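PDB 6HLW: genome polyprotein from Enterovirus A71, which probably acts as the cytosolic region of membrane protein 3A, recruiting a host Golgi adaptor protein to viral replication membranes through direct protein-protein contact. Local coordinates for residues D14-A17 against S18-E22; Q26-E30 against Q31-I35. All coordinates share one frame; numbering follows the deposited sequence.

Contact 1: D14-A17 against S18-E22; sequences DLLA and SVDSE
The last turn of helix 9-18 closes here with two ordinary i to i+4 backbone bonds, Ser18 N to Asp14 O at 3.0 Å and Val19 N to Leu15 O at 2.9 Å, before Val19 leaves helical geometry. What follows is the short connection of a helical hairpin, in which Ser21 takes the N-cap position of helix 22-30. Ser18 adds a side-chain bond to the turn: its OG, with chi1 of -61° placing it beside its own backbone N and anti to the carbonyl carbon, folds back along the helix and donates to Asp14 O at 2.8 Å. That carbonyl oxygen therefore accepts from two donors of the same residue, the hydroxyl tilted only 18° from the carbonyl plane and the amide N well above it. The double grip ties the serine side chain to the outer surface of the helix. One residue on, Leu15 reaches along the chain to Val19. Their side chains approach at a slant, and the CD1 methyl of Leu15 meets CG2 of Val19 at 3.6 Å, giving the helix end a small apolar patch. Asp20 follows the break, its CB near the carbonyl oxygen of Leu16. Its carboxylate has partners beyond the turn: OD1 forms a salt bridge with Arg25 of the next helix, while OD2 makes a salt bridge to a basic side chain and a hydrogen bond to an aromatic side chain of the partner protein. The loop thus joins two helices while presenting an acid to the interface. Leu16, buried between the helices, also packs on the partner. Beside the acid, the CD2 methyl of Leu16 lies 4.2 Å from Asp20 OD1.

Contact 2: Q26-E30 against Q31-I35; sequences QYCRE and QGWII
Tyr27 turns the edge of its ring toward the face of the six-membered ring of Trp33, in an offset edge-to-face stack with centroids 5.3 Å apart and planes at 84°. Tyr27 CE2 leads the approach and sits 3.6 Å from Trp33 CZ3. The tyrosine reaches this position because its CG is anti to the backbone N (chi1 -179°), which swings the ring toward the C-terminal end of the helix. Cys28 meets the same indole differently, its SG lying near the ring plane at the edge, 3.7 Å from Trp33 CE3. On its other flank the CB of Cys28 touches Ile34 CG1 at 3.6 Å. The side chain of Gln31 runs beside that of Tyr27 in the same direction, amide and phenol planes only 24° apart.

The tryptophan is carried back over the helix by a Schellman motif. Gly32, with positive phi, donates its N to Arg29 O at 3.0 Å, and Trp33 N makes a weak bond to Cys28 O. The same carbonyl receives a second weak bond from Ile34 N, while Gln31 N closes the regular turn on Tyr27 O. Chain reversal and aromatic packing thus work together: backbone amides serve the carbonyls of the last turn, and the ring and sulfur contacts of Trp33 rest on dispersion and ring electrostatics.

In the fold
Contact 1 ends helix 9-18 and opens the turn to helix 22-30; contact 2 ends that second helix, so the two follow one another along the chain. The hairpin brings them together, with centres about 12 Å apart. Leu16 CD2 packs 3.9 Å from Cys28 SG, and Leu15 CD2 lies 4.0 Å from Trp33 CZ3, while Ile12 of the first helix also touches Trp33 and Ile34. Both contacts reach the partner protein as well: residues 18-22 through the acids Asp20 and Glu22, and residues 31-35 through Ile34 and Ile35, the latter pairing antiparallel with a strand of that protein so that its sheet continues across the interface.

Contact 1: D14-A17 against S18-E22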
loop_
_atom_site.group_PDB
_atom_site.type_symbol
_atom_site.label_atom_id
_atom_site.label_comp_id
_atom_site.label_asym_id
_atom_site.label_seq_id
_atom_site.Cartn_x
_atom_site.Cartn_y
_atom_site.Cartn_z
ATOM N N ASP B 14 -11.710 -3.078 -10.095
ATOM C CA ASP B 14 -12.187 -2.088 -11.052
ATOM C C ASP B 14 -13.124 -1.100 -10.366
ATOM O O ASP B 14 -13.205 0.065 -10.757
ATOM C CB ASP B 14 -12.897 -2.767 -12.224
ATOM C CG ASP B 14 -13.214 -1.803 -13.353
ATOM O OD1 ASP B 14 -14.280 -1.154 -13.304
ATOM O OD2 ASP B 14 -12.393 -1.692 -14.289
ATOM N N LEU B 15 -13.827 -1.573 -9.341
ATOM C CA LEU B 15 -14.733 -0.722 -8.581
ATOM C C LEU B 15 -13.954 0.304 -7.767
ATOM O O LEU B 15 -14.221 1.502 -7.845
ATOM C CB LEU B 15 -15.616 -1.562 -7.655
ATOM C CG LEU B 15 -16.569 -0.779 -6.745
ATOM C CD1 LEU B 15 -17.559 0.037 -7.565
ATOM C CD2 LEU B 15 -17.300 -1.717 -5.801
ATOM N N LEU B 16 -12.990 -0.174 -6.988
ATOM C CA LEU B 16 -12.179 0.702 -6.152
ATOM C C LEU B 16 -11.336 1.651 -6.996
ATOM O O LEU B 16 -11.066 2.777 -6.590
ATOM C CB LEU B 16 -11.276 -0.122 -5.235
ATOM C CG LEU B 16 -11.986 -0.909 -4.131
ATOM C CD1 LEU B 16 -11.019 -1.869 -3.455
ATOM C CD2 LEU B 16 -12.604 0.034 -3.108
ATOM N N ALA B 17 -10.925 1.191 -8.174
ATOM C CA ALA B 17 -10.102 2.003 -9.062
ATOM C C ALA B 17 -10.921 3.120 -9.705
ATOM O O ALA B 17 -10.465 4.262 -9.791
ATOM C CB ALA B 17 -9.466 1.132 -10.130
ATOM N N SER B 18 -12.128 2.785 -10.151
ATOM C CA SER B 18 -12.998 3.746 -10.826
ATOM C C SER B 18 -13.595 4.757 -9.850
ATOM O O SER B 18 -13.544 5.965 -10.088
ATOM C CB SER B 18 -14.117 3.014 -11.569
ATOM O OG SER B 18 -13.583 2.153 -12.561
ATOM N N VAL B 19 -14.167 4.253 -8.760
ATOM C CA VAL B 19 -14.707 5.097 -7.697
ATOM C C VAL B 19 -14.054 4.722 -6.372
ATOM O O VAL B 19 -14.108 3.568 -5.950
ATOM C CB VAL B 19 -16.246 4.970 -7.581
ATOM C CG1 VAL B 19 -16.923 5.664 -8.752
ATOM C CG2 VAL B 19 -16.683 3.508 -7.506
ATOM N N ASP B 20 -13.423 5.698 -5.726
ATOM C CA ASP B 20 -12.682 5.435 -4.498
ATOM C C ASP B 20 -12.941 6.501 -3.446
ATOM O O ASP B 20 -12.744 7.693 -3.682
ATOM C CB ASP B 20 -11.182 5.349 -4.794
ATOM C CG ASP B 20 -10.434 4.466 -3.803
ATOM O OD1 ASP B 20 -11.070 3.902 -2.886
ATOM O OD2 ASP B 20 -9.201 4.333 -3.948
ATOM N N SER B 21 -13.406 6.052 -2.286
ATOM C CA SER B 21 -13.605 6.920 -1.137
ATOM C C SER B 21 -13.646 6.058 0.116
ATOM O O SER B 21 -13.782 4.838 0.024
ATOM C CB SER B 21 -14.889 7.735 -1.280
ATOM O OG SER B 21 -15.999 6.893 -1.532
ATOM N N GLU B 22 -13.508 6.682 1.281
ATOM C CA GLU B 22 -13.607 5.958 2.541
ATOM C C GLU B 22 -14.948 5.232 2.631
ATOM O O GLU B 22 -15.042 4.152 3.214
ATOM C CB GLU B 22 -13.442 6.910 3.727
ATOM C CG GLU B 22 -12.126 7.670 3.738
ATOM C CD GLU B 22 -10.917 6.756 3.764
ATOM O OE1 GLU B 22 -11.017 5.642 4.321
ATOM O OE2 GLU B 22 -9.864 7.151 3.220
#

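Contact 2: Q26-E30 against Q31-I35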
loop_
_atom_site.group_PDB
_atom_site.type_symbol
_atom_site.label_atom_id
_atom_site.label_comp_id
_atom_site.label_asym_id
_atom_site.label_seq_id
_atom_site.Cartn_x
_atom_site.Cartn_y
_atom_site.Cartn_z
ATOM N N GLN B 26 -15.216 1.241 3.068
ATOM C CA GLN B 26 -15.938 0.674 4.199
ATOM C C GLN B 26 -17.039 -0.274 3.729
ATOM O O GLN B 26 -17.290 -1.300 4.358
ATOM C CB GLN B 26 -16.536 1.784 5.065
ATOM C CG GLN B 26 -17.088 1.293 6.393
ATOM C CD GLN B 26 -17.724 2.399 7.212
ATOM O OE1 GLN B 26 -17.226 2.761 8.278
ATOM N NE2 GLN B 26 -18.836 2.937 6.721
ATOM N N TYR B 27 -17.694 0.069 2.624
ATOM C CA TYR B 27 -18.744 -0.779 2.070
ATOM C C TYR B 27 -18.177 -2.125 1.635
ATOM O O TYR B 27 -18.731 -3.174 1.965
ATOM C CB TYR B 27 -19.430 -0.094 0.885
ATOM C CG TYR B 27 -20.552 -0.909 0.276
ATOM C CD1 TYR B 27 -21.785 -1.009 0.907
ATOM C CD2 TYR B 27 -20.380 -1.574 -0.930
ATOM C CE1 TYR B 27 -22.814 -1.752 0.355
ATOM C CE2 TYR B 27 -21.403 -2.319 -1.491
ATOM C CZ TYR B 27 -22.618 -2.404 -0.843
ATOM O OH TYR B 27 -23.640 -3.143 -1.396
ATOM N N CYS B 28 -17.073 -2.087 0.895
ATOM C CA CYS B 28 -16.398 -3.307 0.465
ATOM C C CYS B 28 -15.966 -4.129 1.677
ATOM O O CYS B 28 -16.055 -5.356 1.670
ATOM C CB CYS B 28 -15.185 -2.974 -0.407
ATOM S SG CYS B 28 -15.585 -2.243 -2.018
ATOM N N ARG B 29 -15.504 -3.437 2.715
ATOM C CA ARG B 29 -15.079 -4.085 3.950
ATOM C C ARG B 29 -16.255 -4.794 4.615
ATOM O O ARG B 29 -16.161 -5.963 4.988
ATOM C CB ARG B 29 -14.473 -3.055 4.906
ATOM C CG ARG B 29 -13.950 -3.625 6.214
ATOM C CD ARG B 29 -13.856 -2.539 7.274
ATOM N NE ARG B 29 -13.359 -3.050 8.550
ATOM C CZ ARG B 29 -12.077 -3.080 8.908
ATOM N NH1 ARG B 29 -11.134 -2.627 8.090
ATOM N NH2 ARG B 29 -11.734 -3.566 10.093
ATOM N N GLU B 30 -17.360 -4.071 4.758
ATOM C CA GLU B 30 -18.555 -4.601 5.405
ATOM C C GLU B 30 -19.148 -5.765 4.618
ATOM O O GLU B 30 -19.723 -6.685 5.196
ATOM C CB GLU B 30 -19.598 -3.493 5.568
ATOM C CG GLU B 30 -19.209 -2.423 6.581
ATOM C CD GLU B 30 -20.053 -1.167 6.471
ATOM O OE1 GLU B 30 -20.949 -1.122 5.602
ATOM O OE2 GLU B 30 -19.819 -0.224 7.257
ATOM N N GLN B 31 -18.997 -5.721 3.299
ATOM C CA GLN B 31 -19.524 -6.768 2.432
ATOM C C GLN B 31 -18.559 -7.949 2.351
ATOM O O GLN B 31 -18.843 -8.946 1.684
ATOM C CB GLN B 31 -19.796 -6.217 1.031
ATOM C CG GLN B 31 -21.100 -6.698 0.414
ATOM C CD GLN B 31 -22.322 -6.108 1.093
ATOM O OE1 GLN B 31 -22.214 -5.422 2.109
ATOM N NE2 GLN B 31 -23.495 -6.370 0.527
ATOM N N GLY B 32 -17.418 -7.829 3.025
ATOM C CA GLY B 32 -16.421 -8.884 3.036
ATOM C C GLY B 32 -15.635 -8.973 1.741
ATOM O O GLY B 32 -14.847 -9.899 1.549
ATOM N N TRP B 33 -15.845 -8.006 0.852
ATOM C CA TRP B 33 -15.170 -7.991 -0.441
ATOM C C TRP B 33 -13.669 -7.767 -0.282
ATOM O O TRP B 33 -12.877 -8.217 -1.112
ATOM C CB TRP B 33 -15.775 -6.910 -1.339
ATOM C CG TRP B 33 -17.197 -7.186 -1.734
ATOM C CD1 TRP B 33 -17.882 -8.355 -1.571
ATOM C CD2 TRP B 33 -18.109 -6.271 -2.354
ATOM N NE1 TRP B 33 -19.161 -8.226 -2.052
ATOM C CE2 TRP B 33 -19.326 -6.958 -2.539
ATOM C CE3 TRP B 33 -18.014 -4.940 -2.773
ATOM C CZ2 TRP B 33 -20.440 -6.357 -3.124
ATOM C CZ3 TRP B 33 -19.120 -4.347 -3.352
ATOM C CH2 TRP B 33 -20.317 -5.055 -3.522
ATOM N N ILE B 34 -13.285 -7.070 0.784
ATOM C CA ILE B 34 -11.876 -6.861 1.106
ATOM C C ILE B 34 -11.642 -7.057 2.600
ATOM O O ILE B 34 -12.410 -6.569 3.431
ATOM C CB ILE B 34 -11.390 -5.456 0.682
ATOM C CG1 ILE B 34 -12.298 -4.365 1.263
ATOM C CG2 ILE B 34 -11.336 -5.361 -0.839
ATOM C CD1 ILE B 34 -11.827 -2.951 0.974
ATOM N N ILE B 35 -10.581 -7.787 2.930
ATOM C CA ILE B 35 -10.246 -8.093 4.316
ATOM C C ILE B 35 -9.043 -7.264 4.759
ATOM O O ILE B 35 -8.002 -7.288 4.100
ATOM C CB ILE B 35 -9.931 -9.593 4.511
ATOM C CG1 ILE B 35 -11.092 -10.457 4.012
ATOM C CG2 ILE B 35 -9.658 -9.899 5.979
ATOM C CD1 ILE B 35 -10.993 -10.849 2.550
#